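Local coordinates for suppressor of fused family protein (Neisseria gonorrhoeae, PDB 3K5J) that is of unknown function but resembles the N-terminal domain of human Suppressor of fused, and so may act by binding other proteins, at residues Thr146-Leu149 with Phe150-His154; Arg106-Val109 with Glu110-Phe114. All blocks are in the same frame, centred on the assembly; numbering follows the deposited sequence. Where two conformers were deposited one is given.

Overall arrangement
Along the chain from the N terminus, interaction 2 comes first and closes before interaction 1 begins, so the two lie in series and neither nest nor cross. Interaction 2 folds residues 106-114 into a compact loop that joins the antiparallel strands 101-103 and 116-120 and lies against helix 77-91. The chain then passes through strand 135-143 of the mixed sheet into helix 145-150, whose C-terminal end and following turn make interaction 1, ahead of helix 156-166. The centres of interaction 1 and interaction 2 are about 18 Å apart; the nearest atoms of interaction 1 and interaction 2 are about 7 Å apart. Ser-113 O, hydrogen-bonded to Gln-145 NE2, links the loop to the start of the helix.

Interaction 1: residues Thr146-Leu149 with Phe150-His154; sequences TERL and FLNTH. With SO4 (sulfate ion), chain D; SO4 (sulfate ion), chain E.
Leu-149 O is gripped at the end of helix 145-150 by two donors: Asn-152 N at 2.9 Å and a water that also hydrogen-bonds Thr-153 OG1. Beside it, the side chains of Arg-148 and Asn-152 meet, and in one of the two deposited arginine conformers Arg-148 NH1 gives a hydrogen bond to Asn-152 OD1 at 3.0 Å. The guanidinium and amide planes stand 86° apart, and NH1 approaches from above the amide plane, off the lone-pair direction. A bend at chi2 (64°) carries the guanidinium toward the C-terminal end of the helix, to this amide. In the same conformer its edge faces a sulfate, probably from the crystallisation liquor: NE binds O3 and NH2 binds O2, both at 2.9 Å. Asn-103 ND2 binds this sulfate too. Leu-149 CD1 lies 3.5 Å from Asn-152 ND2, the two side chains running across each other at about a right angle.

The backbone here passes from alpha-helical bonding, Phe-150 N to Thr-146 O, to the three-residue spacing of Leu-151 N to Arg-148 O, and then into a type I beta turn from Phe-150 to Thr-153. Phe-150 O accepts from both Thr-153 N and, at 3.0 Å, His-154 ND1, which approach from opposite faces of its carbonyl plane. That second bond holds the imidazole against the phenyl ring, with Phe-150 CE2 3.3 Å above the centre of the histidine face.

At the other end of the segment, Thr-146 N and OG1 converge on O2 of a second sulfate, OG1 at 2.7 Å; OG1 is also hydrogen-bonded to Ser-177. Buried Glu-147 makes its polar contacts outside this turn: OE1 forms a salt bridge with Arg-175 and OE2 a hydrogen bond with Thr-178.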
loop_
_atom_site.group_PDB
_atom_site.type_symbol
_atom_site.label_atom_id
_atom_site.label_comp_id
_atom_site.label_asym_id
_atom_site.label_seq_id
_atom_site.Cartn_x
_atom_site.Cartn_y
_atom_site.Cartn_z
ATOM N N THR A 146 -8.043 13.797 -10.134
ATOM C CA THR A 146 -7.694 15.205 -10.134
ATOM C C THR A 146 -6.583 15.556 -9.139
ATOM O O THR A 146 -5.764 16.427 -9.422
ATOM C CB THR A 146 -8.919 16.088 -10.004
ATOM O OG1 THR A 146 -9.662 15.845 -8.796
ATOM C CG2 THR A 146 -9.830 15.886 -11.188
ATOM N N GLU A 147 -6.528 14.855 -8.006
ATOM C CA GLU A 147 -5.377 14.951 -7.113
ATOM C C GLU A 147 -4.081 14.516 -7.778
ATOM O O GLU A 147 -3.044 15.156 -7.573
ATOM C CB GLU A 147 -5.638 14.194 -5.797
ATOM C CG GLU A 147 -6.698 14.855 -4.922
ATOM C CD GLU A 147 -7.241 13.985 -3.822
ATOM O OE1 GLU A 147 -6.903 12.778 -3.783
ATOM O OE2 GLU A 147 -8.020 14.532 -2.992
ATOM N N ARG A 148 -4.111 13.439 -8.536
ATOM C CA ARG A 148 -2.931 12.996 -9.266
ATOM C C ARG A 148 -2.460 14.092 -10.210
ATOM O O ARG A 148 -1.271 14.412 -10.286
ATOM C CB ARG A 148 -3.219 11.716 -10.044
ATOM C CG ARG A 148 -2.216 11.375 -11.142
ATOM C CD ARG A 148 -0.827 11.095 -10.592
ATOM N NE ARG A 148 0.096 10.844 -11.696
ATOM C CZ ARG A 148 0.953 11.738 -12.162
ATOM N NH1 ARG A 148 1.013 12.931 -11.596
ATOM N NH2 ARG A 148 1.750 11.431 -13.192
ATOM N N LEU A 149 -3.412 14.653 -10.953
ATOM C CA LEU A 149 -3.059 15.730 -11.906
ATOM C C LEU A 149 -2.446 16.932 -11.193
ATOM O O LEU A 149 -1.449 17.534 -11.681
ATOM C CB LEU A 149 -4.285 16.134 -12.734
ATOM C CG LEU A 149 -4.001 17.268 -13.731
ATOM C CD1 LEU A 149 -3.003 16.823 -14.777
ATOM C CD2 LEU A 149 -5.320 17.709 -14.355
ATOM N N PHE A 150 -3.014 17.317 -10.065
ATOM C CA PHE A 150 -2.514 18.378 -9.232
ATOM C C PHE A 150 -1.032 18.212 -8.947
ATOM O O PHE A 150 -0.329 19.182 -8.923
ATOM C CB PHE A 150 -3.373 18.442 -7.945
ATOM C CG PHE A 150 -2.948 19.433 -6.916
ATOM C CD1 PHE A 150 -2.108 19.067 -5.912
ATOM C CD2 PHE A 150 -3.495 20.698 -6.876
ATOM C CE1 PHE A 150 -1.742 19.942 -4.940
ATOM C CE2 PHE A 150 -3.122 21.564 -5.902
ATOM C CZ PHE A 150 -2.258 21.172 -4.932
ATOM N N LEU A 151 -0.555 16.991 -8.771
ATOM C CA LEU A 151 0.841 16.739 -8.412
ATOM C C LEU A 151 1.830 17.010 -9.535
ATOM O O LEU A 151 3.039 17.096 -9.304
ATOM C CB LEU A 151 0.998 15.317 -7.857
ATOM C CG LEU A 151 0.415 15.089 -6.460
ATOM C CD1 LEU A 151 0.424 13.609 -6.108
ATOM C CD2 LEU A 151 1.201 15.902 -5.414
ATOM N N ASN A 152 1.317 17.222 -10.729
ATOM C CA ASN A 152 2.182 17.669 -11.824
ATOM C C ASN A 152 2.695 19.078 -11.669
ATOM O O ASN A 152 3.744 19.406 -12.242
ATOM C CB ASN A 152 1.439 17.548 -13.146
ATOM C CG ASN A 152 1.300 16.121 -13.570
ATOM O OD1 ASN A 152 2.051 15.271 -13.098
ATOM N ND2 ASN A 152 0.358 15.835 -14.463
ATOM N N THR A 153 1.972 19.920 -10.953
ATOM C CA THR A 153 2.377 21.340 -10.814
ATOM C C THR A 153 2.360 21.843 -9.376
ATOM O O THR A 153 2.391 23.057 -9.109
ATOM C CB THR A 153 1.470 22.249 -11.663
ATOM O OG1 THR A 153 0.119 22.197 -11.161
ATOM C CG2 THR A 153 1.519 21.808 -13.123
ATOM N N HIS A 154 2.318 20.913 -8.430
ATOM C CA HIS A 154 2.349 21.257 -7.025
ATOM C C HIS A 154 3.101 20.164 -6.306
ATOM O O HIS A 154 3.242 19.069 -6.814
ATOM C CB HIS A 154 0.957 21.317 -6.426
ATOM C CG HIS A 154 0.062 22.338 -7.037
ATOM N ND1 HIS A 154 -0.680 22.102 -8.175
ATOM C CD2 HIS A 154 -0.260 23.594 -6.631
ATOM C CE1 HIS A 154 -1.389 23.177 -8.467
ATOM N NE2 HIS A 154 -1.174 24.085 -7.530
HETATM S S SO4 D . -12.462 13.569 -9.236
HETATM O O1 SO4 D . -13.004 14.512 -10.184
HETATM O O2 SO4 D . -11.046 13.555 -9.296
HETATM O O3 SO4 D . -12.900 14.084 -7.912
HETATM O O4 SO4 D . -13.043 12.218 -9.425
HETATM S S SO4 E . 1.046 8.319 -14.599
HETATM O O1 SO4 E . 0.262 9.106 -15.568
HETATM O O2 SO4 E . 2.342 8.974 -14.553
HETATM O O3 SO4 E . 0.348 8.400 -13.275
HETATM O O4 SO4 E . 1.228 6.951 -15.121
HETATM O O HOH W 1 -1.398 20.103 -12.444
#

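Interaction 2: residues Arg106-Val109 with Glu110-Phe114; sequences RPWV and EQSSF
Trp-108 and Phe-114 close the neck of this loop, Trp-108 N donating to Phe-114 O over 2.9 Å, nearly in line with the carbonyl. Packing is densest on this side. Pro-107 CA makes a CA-H...O contact with the same carbonyl oxygen, and Pro-107 CB sits 3.1 Å from Ser-112 O. With CG between the backbone N and the carbonyl carbon (chi1 71°), the indole of Trp-108 turns its NE1 edge toward Ser-112. There NE1 donates a weak hydrogen bond of 3.1 Å to Ser-112 OG. The five-membered ring and the Phe-114 ring are nearly parallel, planes 8° apart, and meet rim to rim, neither over the other's face; Trp-108 CD1 touches Phe-114 CB at 3.8 Å. Val-109 CG2 lies on one side of the indole, offset toward its rim.

The far side is looser. A type I beta turn from Val-109 to Ser-112, closed by Ser-112 N to Val-109 O, carries the exposed Glu-110 and Gln-111, whose side chains set off away from residues 106-109, although Glu-110 CB still touches Val-109.

Ser-112 OG is the junction between the two sides. It accepts from Phe-114 N at 3.2 Å, forming an ST turn, and is also hydrogen-bonded to Ile-173 O. With a carbonyl as that partner, the hydroxyl must donate its proton to Ile-173 O, which leaves its oxygen to accept from the backbone N-H and, weakly, from the indole.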
loop_
_atom_site.group_PDB
_atom_site.type_symbol
_atom_site.label_atom_id
_atom_site.label_comp_id
_atom_site.label_asym_id
_atom_site.label_seq_id
_atom_site.Cartn_x
_atom_site.Cartn_y
_atom_site.Cartn_z
ATOM N N ARG A 106 -5.857 0.698 -13.292
ATOM C CA ARG A 106 -7.241 0.367 -13.106
ATOM C C ARG A 106 -7.652 0.934 -11.743
ATOM O O ARG A 106 -6.792 1.321 -10.961
ATOM C CB ARG A 106 -7.438 -1.145 -13.137
ATOM C CG ARG A 106 -6.848 -1.867 -11.988
ATOM C CD ARG A 106 -7.098 -3.350 -12.165
ATOM N NE ARG A 106 -6.743 -4.083 -10.964
ATOM C CZ ARG A 106 -6.685 -5.395 -10.879
ATOM N NH1 ARG A 106 -6.893 -6.150 -12.003
ATOM N NH2 ARG A 106 -6.364 -5.926 -9.681
ATOM N N PRO A 107 -8.958 0.975 -11.437
ATOM C CA PRO A 107 -9.360 1.403 -10.114
ATOM C C PRO A 107 -8.804 0.503 -9.025
ATOM O O PRO A 107 -8.742 -0.724 -9.189
ATOM C CB PRO A 107 -10.870 1.335 -10.168
ATOM C CG PRO A 107 -11.176 1.506 -11.630
ATOM C CD PRO A 107 -10.117 0.730 -12.315
ATOM N N TRP A 108 -8.472 1.084 -7.882
ATOM C CA TRP A 108 -7.860 0.271 -6.808
ATOM C C TRP A 108 -8.797 -0.835 -6.324
ATOM O O TRP A 108 -8.343 -1.905 -5.970
ATOM C CB TRP A 108 -7.378 1.151 -5.650
ATOM C CG TRP A 108 -8.403 1.788 -4.796
ATOM C CD1 TRP A 108 -9.363 2.701 -5.174
ATOM C CD2 TRP A 108 -8.557 1.627 -3.368
ATOM N NE1 TRP A 108 -10.090 3.100 -4.077
ATOM C CE2 TRP A 108 -9.615 2.464 -2.958
ATOM C CE3 TRP A 108 -7.881 0.875 -2.389
ATOM C CZ2 TRP A 108 -10.030 2.530 -1.617
ATOM C CZ3 TRP A 108 -8.265 0.965 -1.085
ATOM C CH2 TRP A 108 -9.365 1.749 -0.700
ATOM N N VAL A 109 -10.100 -0.506 -6.257
ATOM C CA VAL A 109 -11.166 -1.492 -6.137
ATOM C C VAL A 109 -12.213 -1.121 -7.217
ATOM O O VAL A 109 -12.391 0.070 -7.547
ATOM C CB VAL A 109 -11.764 -1.567 -4.743
ATOM C CG1 VAL A 109 -10.733 -1.975 -3.699
ATOM C CG2 VAL A 109 -12.395 -0.266 -4.299
ATOM N N GLU A 110 -12.897 -2.148 -7.737
ATOM C CA GLU A 110 -13.755 -2.036 -8.944
ATOM C C GLU A 110 -14.633 -0.805 -8.977
ATOM O O GLU A 110 -14.691 -0.130 -10.012
ATOM C CB GLU A 110 -14.678 -3.284 -9.112
ATOM C CG GLU A 110 -15.538 -3.301 -10.442
ATOM C CD GLU A 110 -16.691 -4.308 -10.398
ATOM O OE1 GLU A 110 -16.880 -5.013 -9.370
ATOM O OE2 GLU A 110 -17.435 -4.389 -11.403
ATOM N N GLN A 111 -15.345 -0.533 -7.911
ATOM C CA GLN A 111 -16.355 0.542 -7.984
ATOM C C GLN A 111 -15.841 1.943 -7.715
ATOM O O GLN A 111 -16.559 2.912 -7.826
ATOM C CB GLN A 111 -17.553 0.224 -7.092
ATOM C CG GLN A 111 -18.353 -0.992 -7.581
ATOM C CD GLN A 111 -19.121 -0.673 -8.855
ATOM O OE1 GLN A 111 -19.867 0.306 -8.912
ATOM N NE2 GLN A 111 -18.913 -1.470 -9.889
ATOM N N SER A 112 -14.582 2.060 -7.348
ATOM C CA SER A 112 -13.965 3.376 -7.146
ATOM C C SER A 112 -13.516 3.954 -8.480
ATOM O O SER A 112 -13.259 3.213 -9.442
ATOM C CB SER A 112 -12.734 3.242 -6.228
ATOM O OG SER A 112 -12.214 4.483 -5.783
ATOM N N SER A 113 -13.333 5.276 -8.499
ATOM C CA SER A 113 -12.701 5.942 -9.623
ATOM C C SER A 113 -11.195 6.177 -9.389
ATOM O O SER A 113 -10.499 6.699 -10.279
ATOM C CB SER A 113 -13.343 7.323 -9.893
ATOM O OG SER A 113 -13.025 8.253 -8.877
ATOM N N PHE A 114 -10.682 5.839 -8.197
ATOM C CA PHE A 114 -9.287 6.184 -7.868
ATOM C C PHE A 114 -8.364 5.121 -8.471
ATOM O O PHE A 114 -8.531 3.927 -8.183
ATOM C CB PHE A 114 -9.081 6.334 -6.368
ATOM C CG PHE A 114 -10.133 7.142 -5.666
ATOM C CD1 PHE A 114 -10.839 8.171 -6.308
ATOM C CD2 PHE A 114 -10.399 6.923 -4.342
ATOM C CE1 PHE A 114 -11.829 8.874 -5.631
ATOM C CE2 PHE A 114 -11.362 7.670 -3.666
ATOM C CZ PHE A 114 -12.076 8.635 -4.335
#